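Local atomic coordinates of NanS-p (Escherichia phage vB_EcoP_24B, PDB entry 6YP6), a protein that probably binds carbohydrate as a part of a conserved carbohydrate esterase encoded by a Shiga toxin-carrying bacteriophage. Residues K41-T46 against P206-D210; A65-G71 against V214-S218; F77-L83 against F145-E151; F92-V96 against V186-A190; S164-T168 against P178-T182. One frame throughout, in Å; residues are numbered along the deposited sequence. Where two conformers were deposited one is given.

Contact 1 (K41-T46 against P206-D210)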
# COMPACT_ATOMS: atom_id res chain seq x y z
N LYS A 41 19.78 -0.52 -3.59
CA LYS A 41 19.32 0.34 -2.51
C LYS A 41 17.92 -0.04 -2.07
O LYS A 41 17.16 -0.67 -2.81
CB LYS A 41 19.28 1.81 -2.97
CG LYS A 41 20.62 2.36 -3.41
CD LYS A 41 21.55 2.49 -2.23
CE LYS A 41 22.85 3.17 -2.62
NZ LYS A 41 23.65 3.49 -1.41
N ALA A 42 17.59 0.37 -0.86
CA ALA A 42 16.25 0.27 -0.30
C ALA A 42 16.17 1.28 0.83
O ALA A 42 17.18 1.81 1.28
CB ALA A 42 15.98 -1.14 0.22
N VAL A 43 14.95 1.55 1.30
CA VAL A 43 14.77 2.33 2.52
C VAL A 43 14.16 1.43 3.57
O VAL A 43 13.16 0.74 3.33
CB VAL A 43 13.99 3.64 2.28
CG1 VAL A 43 12.53 3.38 1.95
CG2 VAL A 43 14.11 4.56 3.51
N LYS A 44 14.80 1.38 4.73
CA LYS A 44 14.40 0.54 5.84
C LYS A 44 13.57 1.38 6.80
O LYS A 44 14.03 2.41 7.30
CB LYS A 44 15.64 0.01 6.54
CG LYS A 44 15.39 -0.81 7.79
CD LYS A 44 16.72 -1.36 8.33
CE LYS A 44 16.60 -1.95 9.72
NZ LYS A 44 17.93 -2.37 10.26
N LEU A 45 12.35 0.92 7.06
CA LEU A 45 11.38 1.63 7.88
C LEU A 45 11.19 0.87 9.18
O LEU A 45 10.83 -0.31 9.19
CB LEU A 45 10.06 1.77 7.14
CG LEU A 45 10.18 2.43 5.75
CD1 LEU A 45 8.83 2.45 5.07
CD2 LEU A 45 10.74 3.81 5.80
N THR A 46 11.45 1.57 10.28
CA THR A 46 11.34 1.04 11.62
C THR A 46 10.76 2.12 12.52
O THR A 46 10.59 3.28 12.13
CB THR A 46 12.71 0.64 12.19
OG1 THR A 46 13.58 1.78 12.23
CG2 THR A 46 13.35 -0.47 11.37
N PRO A 206 10.06 -4.84 10.75
CA PRO A 206 10.85 -3.91 9.93
C PRO A 206 10.62 -4.25 8.46
O PRO A 206 10.50 -5.42 8.09
CB PRO A 206 12.29 -4.18 10.37
CG PRO A 206 12.14 -4.76 11.75
CD PRO A 206 10.91 -5.60 11.68
N VAL A 207 10.56 -3.22 7.62
CA VAL A 207 10.31 -3.42 6.19
C VAL A 207 11.28 -2.58 5.37
O VAL A 207 11.58 -1.44 5.72
CB VAL A 207 8.83 -3.14 5.83
CG1 VAL A 207 8.46 -1.67 5.99
CG2 VAL A 207 8.49 -3.63 4.41
N LEU A 208 11.75 -3.17 4.27
CA LEU A 208 12.56 -2.48 3.28
C LEU A 208 11.67 -2.18 2.08
O LEU A 208 11.00 -3.08 1.56
CB LEU A 208 13.75 -3.32 2.85
CG LEU A 208 15.01 -3.21 3.71
CD1 LEU A 208 14.76 -3.64 5.11
CD2 LEU A 208 16.12 -4.02 3.07
N ILE A 209 11.68 -0.93 1.64
CA ILE A 209 10.91 -0.51 0.48
C ILE A 209 11.88 -0.18 -0.65
O ILE A 209 12.80 0.62 -0.48
CB ILE A 209 10.04 0.72 0.81
CG1 ILE A 209 9.10 0.44 1.97
CG2 ILE A 209 9.31 1.20 -0.45
CD1 ILE A 209 8.09 -0.56 1.68
N ASP A 210 11.66 -0.80 -1.80
CA ASP A 210 12.39 -0.48 -3.03
C ASP A 210 11.72 0.67 -3.76
O ASP A 210 12.38 1.63 -4.16
CB ASP A 210 12.40 -1.74 -3.91
CG ASP A 210 13.44 -1.70 -5.00
OD1 ASP A 210 14.56 -1.20 -4.74
OD2 ASP A 210 13.19 -2.26 -6.09
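Val-43 and Ile-209 form an antiparallel hydrogen-bonded pair, Val-43 N giving to Ile-209 O at 2.9 Å and Ile-209 N to Val-43 O at 2.8 Å. Leu-45 and Val-207 repeat the pairing less evenly: Leu-45 N meets Val-207 O at 2.8 Å, almost straight (172°), while the return bond from Val-207 N to Leu-45 O is weak at 3.3 Å. Between them the non-hydrogen-bonded pair Lys-44 and Leu-208 adds a CA-H...O contact from Leu-208 CA to Val-43 O.

Apolar contacts fall on two faces. Val-43 and Ile-209 lie side by side, Val-43 CG1 3.8 Å from Ile-209 CB. Leu-45, its CG opposite the carbonyl carbon (chi1 -54°), reaches diagonally along this face to set CD1 3.7 Å from Ile-209 CG1. On the other face Leu-208 forks, CD1 lying along the CB-CG part of Lys-44 and CD2 against Ala-42 CB.

The polar end belongs to Asp-210, whose OD2 is held by Arg-76 and Thr-38. With Trp-54 and Phe-77 touching one face and Trp-152 the other, most of this join is buried; its backbone bonds, together with those to the flanking strands 28-33 and 71-79, probably satisfy its peptide groups.

Contact 2 (A65-G71 against V214-S218); sequences ALLQKGG and VEVNS
Asn-217 reaches back over the end of helix 64-69 and makes two bonds there. Its backbone N gives to Gly-70 O, just past the helix, at 2.8 Å and close to straight (169°). Its side-chain ND2 gives to Lys-69 O, the last helical carbonyl, at 3.1 Å, more bent (153°), the oxygen lying a little out of the amide plane. With CG turned anti to its own carbonyl carbon (chi1 -66°), the amide stands beside the Lys-69 and Gly-70 peptides, so that one residue takes up both carbonyls.

Val-216 fills the place beneath the helix with both branches. CG1 lies anti to the backbone N and comes 3.7 Å from both Ala-65 O and Gly-70 O, which lie on two adjacent sides of it, with Lys-69 CB alongside; CG2 faces Leu-66, 4.2 Å from its CB. Opposite its backbone stands Gly-71, a non-hydrogen-bonded antiparallel pair, close enough for Gly-71 CA to approach Glu-215 O at 3.2 Å.

Lys-69 lays its aliphatic chain over the C-terminal residues 216-217, CD coming 3.3 Å from Asn-217 O. Deeper in, Leu-66 CD2 touches Val-214 CG1, and both side chains pack on Trp-94 of the second sheet.

Gly-70 and Gly-71, both with positive phi, carry the chain from helix to strand hard against residues 215-217. The chemistry thus divides in two: valine and leucine methyls pack on the inner side, while N-H donors near the C-terminus meet carbonyls where the helix dipole would probably leave negative charge.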
# COMPACT_ATOMS: atom_id res chain seq x y z
N ALA A 65 -8.47 10.15 -12.84
CA ALA A 65 -7.88 9.66 -14.09
C ALA A 65 -7.51 8.18 -13.99
O ALA A 65 -7.61 7.45 -14.97
CB ALA A 65 -6.67 10.49 -14.49
N LEU A 66 -7.04 7.74 -12.81
CA LEU A 66 -6.79 6.32 -12.60
C LEU A 66 -8.06 5.51 -12.85
O LEU A 66 -8.03 4.48 -13.53
CB LEU A 66 -6.25 6.10 -11.19
CG LEU A 66 -6.06 4.64 -10.77
CD1 LEU A 66 -5.04 3.91 -11.63
CD2 LEU A 66 -5.66 4.57 -9.30
N LEU A 67 -9.19 5.98 -12.32
CA LEU A 67 -10.44 5.26 -12.52
C LEU A 67 -10.86 5.27 -13.99
O LEU A 67 -11.36 4.26 -14.50
CB LEU A 67 -11.55 5.89 -11.67
CG LEU A 67 -11.44 5.62 -10.17
CD1 LEU A 67 -12.43 6.48 -9.40
CD2 LEU A 67 -11.69 4.16 -9.87
N GLN A 68 -10.67 6.40 -14.69
CA GLN A 68 -11.11 6.53 -16.07
C GLN A 68 -10.23 5.72 -17.01
O GLN A 68 -10.74 5.01 -17.90
CB GLN A 68 -11.09 8.02 -16.47
CG GLN A 68 -11.31 8.34 -17.96
CD GLN A 68 -10.72 9.70 -18.36
OE1 GLN A 68 -10.50 10.56 -17.51
NE2 GLN A 68 -10.43 9.87 -19.64
N LYS A 69 -8.92 5.85 -16.87
CA LYS A 69 -7.98 5.28 -17.82
C LYS A 69 -7.42 3.94 -17.39
O LYS A 69 -6.86 3.22 -18.23
CB LYS A 69 -6.81 6.25 -18.02
CG LYS A 69 -7.20 7.60 -18.58
CD LYS A 69 -5.98 8.52 -18.71
CE LYS A 69 -6.37 9.92 -19.19
NZ LYS A 69 -5.58 10.97 -18.50
N GLY A 70 -7.56 3.59 -16.12
CA GLY A 70 -6.88 2.44 -15.57
C GLY A 70 -5.44 2.76 -15.23
O GLY A 70 -4.91 3.83 -15.54
N GLY A 71 -4.79 1.81 -14.56
CA GLY A 71 -3.43 1.99 -14.09
C GLY A 71 -3.17 1.04 -12.94
O GLY A 71 -3.84 0.02 -12.82
N VAL A 214 2.09 5.09 -8.10
CA VAL A 214 0.80 5.00 -8.77
C VAL A 214 1.03 5.45 -10.20
O VAL A 214 1.59 6.53 -10.42
CB VAL A 214 -0.30 5.83 -8.08
CG1 VAL A 214 -1.61 5.67 -8.83
CG2 VAL A 214 -0.46 5.40 -6.63
N GLU A 215 0.62 4.63 -11.15
CA GLU A 215 0.77 4.91 -12.57
C GLU A 215 -0.61 4.87 -13.21
O GLU A 215 -1.49 4.12 -12.78
CB GLU A 215 1.71 3.88 -13.21
CG GLU A 215 3.15 4.06 -12.75
CD GLU A 215 4.08 2.90 -13.10
OE1 GLU A 215 3.61 1.75 -13.27
OE2 GLU A 215 5.29 3.16 -13.21
N VAL A 216 -0.79 5.71 -14.22
CA VAL A 216 -2.06 5.85 -14.93
C VAL A 216 -1.80 5.57 -16.40
O VAL A 216 -0.84 6.10 -16.98
CB VAL A 216 -2.67 7.24 -14.71
CG1 VAL A 216 -3.97 7.37 -15.45
CG2 VAL A 216 -2.87 7.49 -13.21
N ASN A 217 -2.63 4.73 -16.99
CA ASN A 217 -2.45 4.42 -18.40
C ASN A 217 -2.57 5.68 -19.25
O ASN A 217 -3.35 6.58 -18.94
CB ASN A 217 -3.51 3.40 -18.84
CG ASN A 217 -3.33 2.06 -18.17
OD1 ASN A 217 -2.22 1.66 -17.84
ND2 ASN A 217 -4.43 1.36 -17.97
N SER A 218 -1.78 5.76 -20.32
CA SER A 218 -1.82 6.92 -21.20
C SER A 218 -2.46 6.55 -22.52
O SER A 218 -2.18 5.49 -23.08
CB SER A 218 -0.42 7.48 -21.45
OG SER A 218 -0.45 8.62 -22.31

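Contact 3 (F77-L83 against F145-E151)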
# COMPACT_ATOMS: atom_id res chain seq x y z
N PHE A 77 8.83 -4.59 -1.94
CA PHE A 77 9.18 -4.53 -0.53
C PHE A 77 9.75 -5.87 -0.08
O PHE A 77 9.55 -6.90 -0.72
CB PHE A 77 7.95 -4.16 0.33
CG PHE A 77 6.92 -5.26 0.37
CD1 PHE A 77 6.00 -5.40 -0.66
CD2 PHE A 77 6.91 -6.17 1.41
CE1 PHE A 77 5.09 -6.45 -0.64
CE2 PHE A 77 6.00 -7.22 1.42
CZ PHE A 77 5.08 -7.35 0.40
N LYS A 78 10.43 -5.83 1.06
CA LYS A 78 11.04 -7.00 1.67
C LYS A 78 10.79 -6.90 3.16
O LYS A 78 11.08 -5.87 3.77
CB LYS A 78 12.54 -7.05 1.36
CG LYS A 78 13.36 -7.98 2.25
CD LYS A 78 14.76 -8.24 1.62
CE LYS A 78 15.90 -8.08 2.59
NZ LYS A 78 17.09 -8.68 1.96
N VAL A 79 10.28 -7.96 3.76
CA VAL A 79 9.99 -7.97 5.19
C VAL A 79 11.17 -8.59 5.93
O VAL A 79 11.69 -9.62 5.50
CB VAL A 79 8.70 -8.74 5.52
CG1 VAL A 79 8.34 -8.51 6.98
CG2 VAL A 79 7.58 -8.33 4.60
N SER A 80 11.55 -8.00 7.06
CA SER A 80 12.65 -8.48 7.88
C SER A 80 12.12 -8.98 9.22
O SER A 80 11.17 -8.42 9.77
CB SER A 80 13.65 -7.34 8.11
OG SER A 80 14.85 -7.79 8.71
N GLY A 81 12.72 -10.04 9.74
CA GLY A 81 12.40 -10.51 11.07
C GLY A 81 11.77 -11.90 11.07
O GLY A 81 11.42 -12.46 10.03
N ALA A 82 11.63 -12.43 12.28
CA ALA A 82 11.06 -13.76 12.48
C ALA A 82 9.54 -13.75 12.28
O ALA A 82 8.86 -12.77 12.60
CB ALA A 82 11.35 -14.23 13.91
N LEU A 83 9.00 -14.85 11.78
CA LEU A 83 7.56 -15.00 11.67
C LEU A 83 6.92 -14.91 13.05
O LEU A 83 7.27 -15.66 13.96
CB LEU A 83 7.22 -16.34 11.03
CG LEU A 83 5.75 -16.77 11.05
CD1 LEU A 83 4.86 -15.80 10.29
CD2 LEU A 83 5.64 -18.16 10.46
N PHE A 145 1.28 -14.11 -0.37
CA PHE A 145 2.60 -14.32 -0.94
C PHE A 145 3.13 -15.71 -0.63
O PHE A 145 4.23 -16.04 -1.06
CB PHE A 145 3.59 -13.29 -0.40
CG PHE A 145 3.19 -11.86 -0.67
CD1 PHE A 145 2.44 -11.16 0.26
CD2 PHE A 145 3.58 -11.20 -1.82
CE1 PHE A 145 2.06 -9.86 0.05
CE2 PHE A 145 3.20 -9.87 -2.04
CZ PHE A 145 2.43 -9.22 -1.10
N GLY A 146 2.37 -16.52 0.09
CA GLY A 146 2.82 -17.83 0.50
C GLY A 146 3.50 -17.79 1.86
O GLY A 146 3.37 -16.82 2.63
N ALA A 147 4.23 -18.86 2.15
CA ALA A 147 4.90 -18.97 3.43
C ALA A 147 5.76 -17.74 3.66
O ALA A 147 6.48 -17.29 2.78
CB ALA A 147 5.77 -20.23 3.44
N PHE A 148 5.69 -17.20 4.88
CA PHE A 148 6.43 -16.00 5.20
C PHE A 148 7.93 -16.20 4.99
O PHE A 148 8.48 -17.24 5.34
CB PHE A 148 6.18 -15.61 6.65
CG PHE A 148 6.98 -14.43 7.10
CD1 PHE A 148 6.62 -13.15 6.72
CD2 PHE A 148 8.10 -14.60 7.89
CE1 PHE A 148 7.35 -12.07 7.13
CE2 PHE A 148 8.84 -13.51 8.31
CZ PHE A 148 8.47 -12.24 7.93
N ASP A 149 8.58 -15.17 4.46
CA ASP A 149 10.02 -15.19 4.26
C ASP A 149 10.54 -13.76 4.34
O ASP A 149 9.78 -12.80 4.58
CB ASP A 149 10.39 -15.90 2.95
CG ASP A 149 9.93 -15.17 1.70
OD1 ASP A 149 9.82 -13.93 1.72
OD2 ASP A 149 9.71 -15.88 0.69
N ASN A 150 11.85 -13.62 4.17
CA ASN A 150 12.52 -12.33 4.16
C ASN A 150 13.05 -12.00 2.75
O ASN A 150 14.07 -11.31 2.61
CB ASN A 150 13.60 -12.28 5.24
CG ASN A 150 13.02 -12.26 6.71
OD1 ASN A 150 11.81 -12.26 6.95
ND2 ASN A 150 13.91 -12.24 7.68
N GLU A 151 12.36 -12.46 1.72
CA GLU A 151 12.72 -12.18 0.34
C GLU A 151 11.98 -10.94 -0.16
O GLU A 151 11.01 -10.48 0.44
CB GLU A 151 12.35 -13.36 -0.56
CG GLU A 151 13.03 -14.65 -0.21
CD GLU A 151 14.53 -14.54 -0.32
OE1 GLU A 151 15.01 -14.15 -1.40
OE2 GLU A 151 15.22 -14.80 0.69
O HOH W 1 16.25 -11.18 1.34
O HOH W 2 9.53 -10.59 2.75
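Phe-148 carries the dense part, its ring wedged against the loop that follows strand 71-79. CE1 touches Val-79 CG1 at 3.7 Å and CE2 meets Gly-81 O at 3.3 Å, both at the ring edge and near its plane. Leu-83 slides past in the opposite sense, CB 3.7 Å from Phe-148 CD2 and CD1 beside Phe-148 CB. Phe-77 turns its edge to the face of Phe-145 in an offset edge-to-face pair, planes at 82° and centroids 5.4 Å apart; its CG sits between its backbone N and carbonyl carbon (chi1 69°), which swings the ring toward Phe-145.

The other side is wetter. One water accepts from Val-79 N and donates to Asp-149 O and Glu-151 O, bridging two segments that make no clear direct hydrogen bond. A second accepts from Lys-78 NZ, which also pairs with Asp-34, and donates to Asn-150 O; Lys-78 CD lies 3.3 Å from Asn-150 O. Asp-149 OD1 accepts from Glu-151 N at 2.9 Å, an Asx turn, and bonds His-153.

At Gly-146, just after Phe-145, the chain turns a corner toward strand 152-159 of the other sheet, a beta-sandwich connection with the Phe-77 and Phe-145 rings packed beside it.

Contact 4 (F92-V96 against V186-A190)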
# COMPACT_ATOMS: atom_id res chain seq x y z
N PHE A 92 -1.75 0.53 3.08
CA PHE A 92 -1.89 1.58 2.07
C PHE A 92 -3.34 2.07 2.11
O PHE A 92 -4.26 1.30 1.83
CB PHE A 92 -1.62 1.02 0.66
CG PHE A 92 -0.24 0.47 0.49
CD1 PHE A 92 0.07 -0.82 0.91
CD2 PHE A 92 0.77 1.24 -0.07
CE1 PHE A 92 1.36 -1.32 0.78
CE2 PHE A 92 2.07 0.73 -0.18
CZ PHE A 92 2.35 -0.55 0.23
N TYR A 93 -3.53 3.34 2.45
CA TYR A 93 -4.85 3.96 2.47
C TYR A 93 -4.85 5.14 1.52
O TYR A 93 -3.97 6.01 1.59
CB TYR A 93 -5.21 4.48 3.86
CG TYR A 93 -5.12 3.49 4.95
CD1 TYR A 93 -5.95 2.40 4.99
CD2 TYR A 93 -4.19 3.66 5.98
CE1 TYR A 93 -5.85 1.47 6.03
CE2 TYR A 93 -4.08 2.76 7.01
CZ TYR A 93 -4.91 1.67 7.02
OH TYR A 93 -4.81 0.78 8.07
N TRP A 94 -5.87 5.22 0.67
CA TRP A 94 -6.03 6.34 -0.25
C TRP A 94 -7.49 6.79 -0.22
O TRP A 94 -8.28 6.45 -1.11
CB TRP A 94 -5.58 5.98 -1.66
CG TRP A 94 -5.56 7.10 -2.65
CD1 TRP A 94 -5.88 8.42 -2.46
CD2 TRP A 94 -5.23 6.96 -4.03
NE1 TRP A 94 -5.76 9.11 -3.64
CE2 TRP A 94 -5.37 8.23 -4.62
CE3 TRP A 94 -4.84 5.88 -4.83
CZ2 TRP A 94 -5.12 8.45 -5.97
CZ3 TRP A 94 -4.59 6.10 -6.16
CH2 TRP A 94 -4.73 7.37 -6.72
N PRO A 95 -7.87 7.54 0.81
CA PRO A 95 -9.21 8.12 0.84
C PRO A 95 -9.29 9.21 -0.22
O PRO A 95 -8.31 9.91 -0.47
CB PRO A 95 -9.32 8.71 2.26
CG PRO A 95 -7.94 8.73 2.82
CD PRO A 95 -7.03 7.97 1.95
N VAL A 96 -10.46 9.35 -0.85
CA VAL A 96 -10.65 10.37 -1.87
C VAL A 96 -11.84 11.25 -1.49
O VAL A 96 -12.81 10.80 -0.88
CB VAL A 96 -10.79 9.76 -3.29
CG1 VAL A 96 -9.48 9.09 -3.67
CG2 VAL A 96 -11.95 8.79 -3.39
N VAL A 186 -12.61 2.95 7.19
CA VAL A 186 -11.42 3.75 7.47
C VAL A 186 -11.75 5.21 7.23
O VAL A 186 -12.20 5.60 6.15
CB VAL A 186 -10.24 3.26 6.62
CG1 VAL A 186 -9.03 4.16 6.85
CG2 VAL A 186 -9.89 1.81 6.95
N SER A 187 -11.50 6.03 8.25
CA SER A 187 -11.89 7.43 8.24
C SER A 187 -10.83 8.38 8.76
O SER A 187 -10.99 9.58 8.58
CB SER A 187 -13.15 7.64 9.10
OG SER A 187 -12.89 7.25 10.43
N ALA A 188 -9.76 7.89 9.39
CA ALA A 188 -8.85 8.74 10.15
C ALA A 188 -7.77 9.39 9.31
O ALA A 188 -6.96 10.14 9.86
CB ALA A 188 -8.18 7.92 11.26
N PHE A 189 -7.71 9.12 8.01
CA PHE A 189 -6.62 9.59 7.17
C PHE A 189 -7.11 10.67 6.21
O PHE A 189 -8.22 10.59 5.67
CB PHE A 189 -5.99 8.43 6.40
CG PHE A 189 -5.42 7.38 7.31
CD1 PHE A 189 -4.12 7.49 7.80
CD2 PHE A 189 -6.19 6.31 7.72
CE1 PHE A 189 -3.60 6.56 8.66
CE2 PHE A 189 -5.67 5.36 8.59
CZ PHE A 189 -4.38 5.49 9.05
N ALA A 190 -6.25 11.66 5.99
CA ALA A 190 -6.64 12.83 5.21
C ALA A 190 -6.97 12.47 3.76
O ALA A 190 -6.30 11.65 3.12
CB ALA A 190 -5.51 13.86 5.22
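Tyr-93 and Pro-95 on strand 88-95 meet a loop, 186-190, that makes no hydrogen bond to this part of the strand; the nearest backbones, at Pro-95 CA and Ala-190 CA, stay 6.9 Å apart. Side chains of the strand make the contact, on side chains and carbonyls of the loop.

The Tyr-93 and Phe-189 rings form an offset stack with centroids 4.4 Å apart and planes tilted by 24°. The overlap is partial: Tyr-93 CD2 lies 3.4 Å above the Phe-189 plane, displaced toward the rim, and Tyr-93 CE2 is 3.4 Å from Phe-189 CZ. Both side chains carry CG anti to the carbonyl carbon (chi1 -54° for Tyr-93, -60° for Phe-189), which brings the rings together from facing backbones. Val-186 approaches the same face of Tyr-93 on its other half, CG1 4.0 Å from Tyr-93 CD1 and CG2 near CE1, its side chain roughly perpendicular to that of the tyrosine. One ring face is thus shared between a flat partner and a branched one.

Pro-95 completes the patch. Its CG sits at 3.4 Å from both Phe-189 O and Ala-190 O, with Phe-189 CB at 4.1 Å, so the CG corner of the proline ring meets the loop carbonyls.

His-195 of the adjoining strand 193-197 ties the loop down further: it bonds Ala-190 O through NE2, and its ring meets that of Phe-189. Phe-92 and Trp-94 leave the strand on the other side and touch Cys-75 and Ile-73 of strand 71-79, which puts loop 186-190 on the outer face of the seven-stranded sheet, away from the other sheet.

Contact 5 (S164-T168 against P178-T182); sequences SLQVT and PFTLT
Phe-179 bends its ring over its own cross-strand partner, Val-167, and takes it on a face. Val-167 CB stands 4.2 Å from the ring centroid and 25° off the normal, a CH-pi contact displaced toward the rim, while CG1 adds a touch on CZ at 3.8 Å. The phenyl gets there because CG lies between the backbone N and the carbonyl carbon (chi1 65°), a turn that also carries CD1 to 3.4 Å from Val-167 O. Tyr-130 meets the phenylalanine ring as well, its plane inclined by about 55°.

Beneath the ring the same two residues are a hydrogen-bonded antiparallel pair: Val-167 N gives to Phe-179 O at 2.7 Å and Phe-179 N to Val-167 O at 2.9 Å, both nearly along the C=O axis. A third bond, from Leu-181 N to Leu-165 O, continues the ladder. This is the open end of the beta hairpin made by strands 166-171 and 174-180, whose second strand ends the run of pairings in the eight-stranded sheet. At the entry Ser-164 OG accepts from Gln-166 N, an ST turn.

The two faces of the hairpin differ. On that of Val-167 and Phe-179, Val-167 CG2 packs 4.0 Å from Leu-181 CG, and Leu-181 meets Leu-165 at about a right angle; Phe-157 and Phe-159 of the next strand lie against this apolar side. The opposite face carries Gln-166 and Thr-180 of the non-hydrogen-bonded pair, and a water links them, accepting from Gln-166 NE2 and bonded to Thr-180 OG1. Beside the glutamine, Pro-178 extends in the same direction, its CB near Gln-166 CG.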
# COMPACT_ATOMS: atom_id res chain seq x y z
N SER A 164 -14.45 1.39 -13.87
CA SER A 164 -14.70 0.14 -13.17
C SER A 164 -14.02 0.17 -11.80
O SER A 164 -12.85 0.54 -11.68
CB SER A 164 -14.16 -1.03 -13.98
OG SER A 164 -14.27 -2.24 -13.23
N LEU A 165 -14.74 -0.26 -10.79
CA LEU A 165 -14.22 -0.42 -9.44
C LEU A 165 -13.72 -1.83 -9.18
O LEU A 165 -13.40 -2.18 -8.04
CB LEU A 165 -15.29 0.02 -8.44
CG LEU A 165 -15.69 1.50 -8.55
CD1 LEU A 165 -16.99 1.78 -7.82
CD2 LEU A 165 -14.60 2.40 -8.00
N GLN A 166 -13.64 -2.66 -10.21
CA GLN A 166 -13.13 -4.02 -10.10
C GLN A 166 -11.62 -4.02 -10.32
O GLN A 166 -11.14 -3.76 -11.43
CB GLN A 166 -13.82 -4.90 -11.13
CG GLN A 166 -13.31 -6.32 -11.15
CD GLN A 166 -14.14 -7.16 -12.05
OE1 GLN A 166 -14.03 -7.06 -13.29
NE2 GLN A 166 -15.01 -7.97 -11.48
N VAL A 167 -10.89 -4.35 -9.26
CA VAL A 167 -9.43 -4.26 -9.18
C VAL A 167 -8.86 -5.67 -9.17
O VAL A 167 -9.44 -6.59 -8.58
CB VAL A 167 -9.04 -3.52 -7.88
CG1 VAL A 167 -7.55 -3.49 -7.66
CG2 VAL A 167 -9.57 -2.10 -7.93
N THR A 168 -7.72 -5.85 -9.83
CA THR A 168 -7.04 -7.13 -9.79
C THR A 168 -5.76 -6.99 -8.99
O THR A 168 -4.88 -6.19 -9.36
CB THR A 168 -6.74 -7.66 -11.19
OG1 THR A 168 -7.96 -7.77 -11.92
CG2 THR A 168 -6.08 -9.05 -11.13
N PRO A 178 -9.80 -11.15 -8.92
CA PRO A 178 -10.36 -9.79 -8.96
C PRO A 178 -11.33 -9.58 -7.81
O PRO A 178 -12.00 -10.51 -7.35
CB PRO A 178 -11.08 -9.73 -10.31
CG PRO A 178 -10.38 -10.75 -11.14
CD PRO A 178 -10.01 -11.86 -10.21
N PHE A 179 -11.41 -8.33 -7.35
CA PHE A 179 -12.36 -7.95 -6.32
C PHE A 179 -12.88 -6.56 -6.65
O PHE A 179 -12.24 -5.80 -7.38
CB PHE A 179 -11.72 -7.95 -4.91
CG PHE A 179 -10.62 -6.94 -4.74
CD1 PHE A 179 -9.34 -7.16 -5.23
CD2 PHE A 179 -10.87 -5.76 -4.07
CE1 PHE A 179 -8.35 -6.20 -5.07
CE2 PHE A 179 -9.89 -4.80 -3.90
CZ PHE A 179 -8.63 -5.03 -4.39
N THR A 180 -14.05 -6.22 -6.12
CA THR A 180 -14.64 -4.92 -6.36
C THR A 180 -14.52 -4.06 -5.10
O THR A 180 -14.85 -4.50 -4.00
CB THR A 180 -16.09 -5.06 -6.82
OG1 THR A 180 -16.12 -5.76 -8.07
CG2 THR A 180 -16.74 -3.70 -7.02
N LEU A 181 -14.04 -2.84 -5.28
CA LEU A 181 -13.96 -1.90 -4.17
C LEU A 181 -15.35 -1.66 -3.61
O LEU A 181 -16.33 -1.62 -4.35
CB LEU A 181 -13.37 -0.57 -4.62
CG LEU A 181 -11.92 -0.61 -5.10
CD1 LEU A 181 -11.55 0.71 -5.76
CD2 LEU A 181 -10.94 -0.93 -3.99
N THR A 182 -15.42 -1.49 -2.30
CA THR A 182 -16.65 -1.15 -1.60
C THR A 182 -16.36 0.03 -0.69
O THR A 182 -15.21 0.46 -0.54
CB THR A 182 -17.17 -2.32 -0.75
OG1 THR A 182 -16.28 -2.56 0.35
CG2 THR A 182 -17.30 -3.58 -1.56
O HOH W 3 -14.93 -8.02 -8.77

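In the fold
Contact 1 is the most buried of the five; contact 2 and contact 5 are partly buried, and contacts 3 and 4 lie at the surface. Strand 207-216 serves contact 1 near its start and contact 2 near its end, their centres about 27 Å apart, and strand 71-79 joins contact 1 to contact 3 through backbone bonds such as Leu-208 N to Lys-78 O. Contacts 1 and 5 are ladders in the eight-stranded sheet, on opposite sides of the molecule's centre. Contact 4 instead covers the seven-stranded sheet without hydrogen bonds, and contact 3 bridges the sheets with rings and water. Trp-94 links contacts 2 and 4; Leu-67 and Leu-165 join contacts 2 and 5.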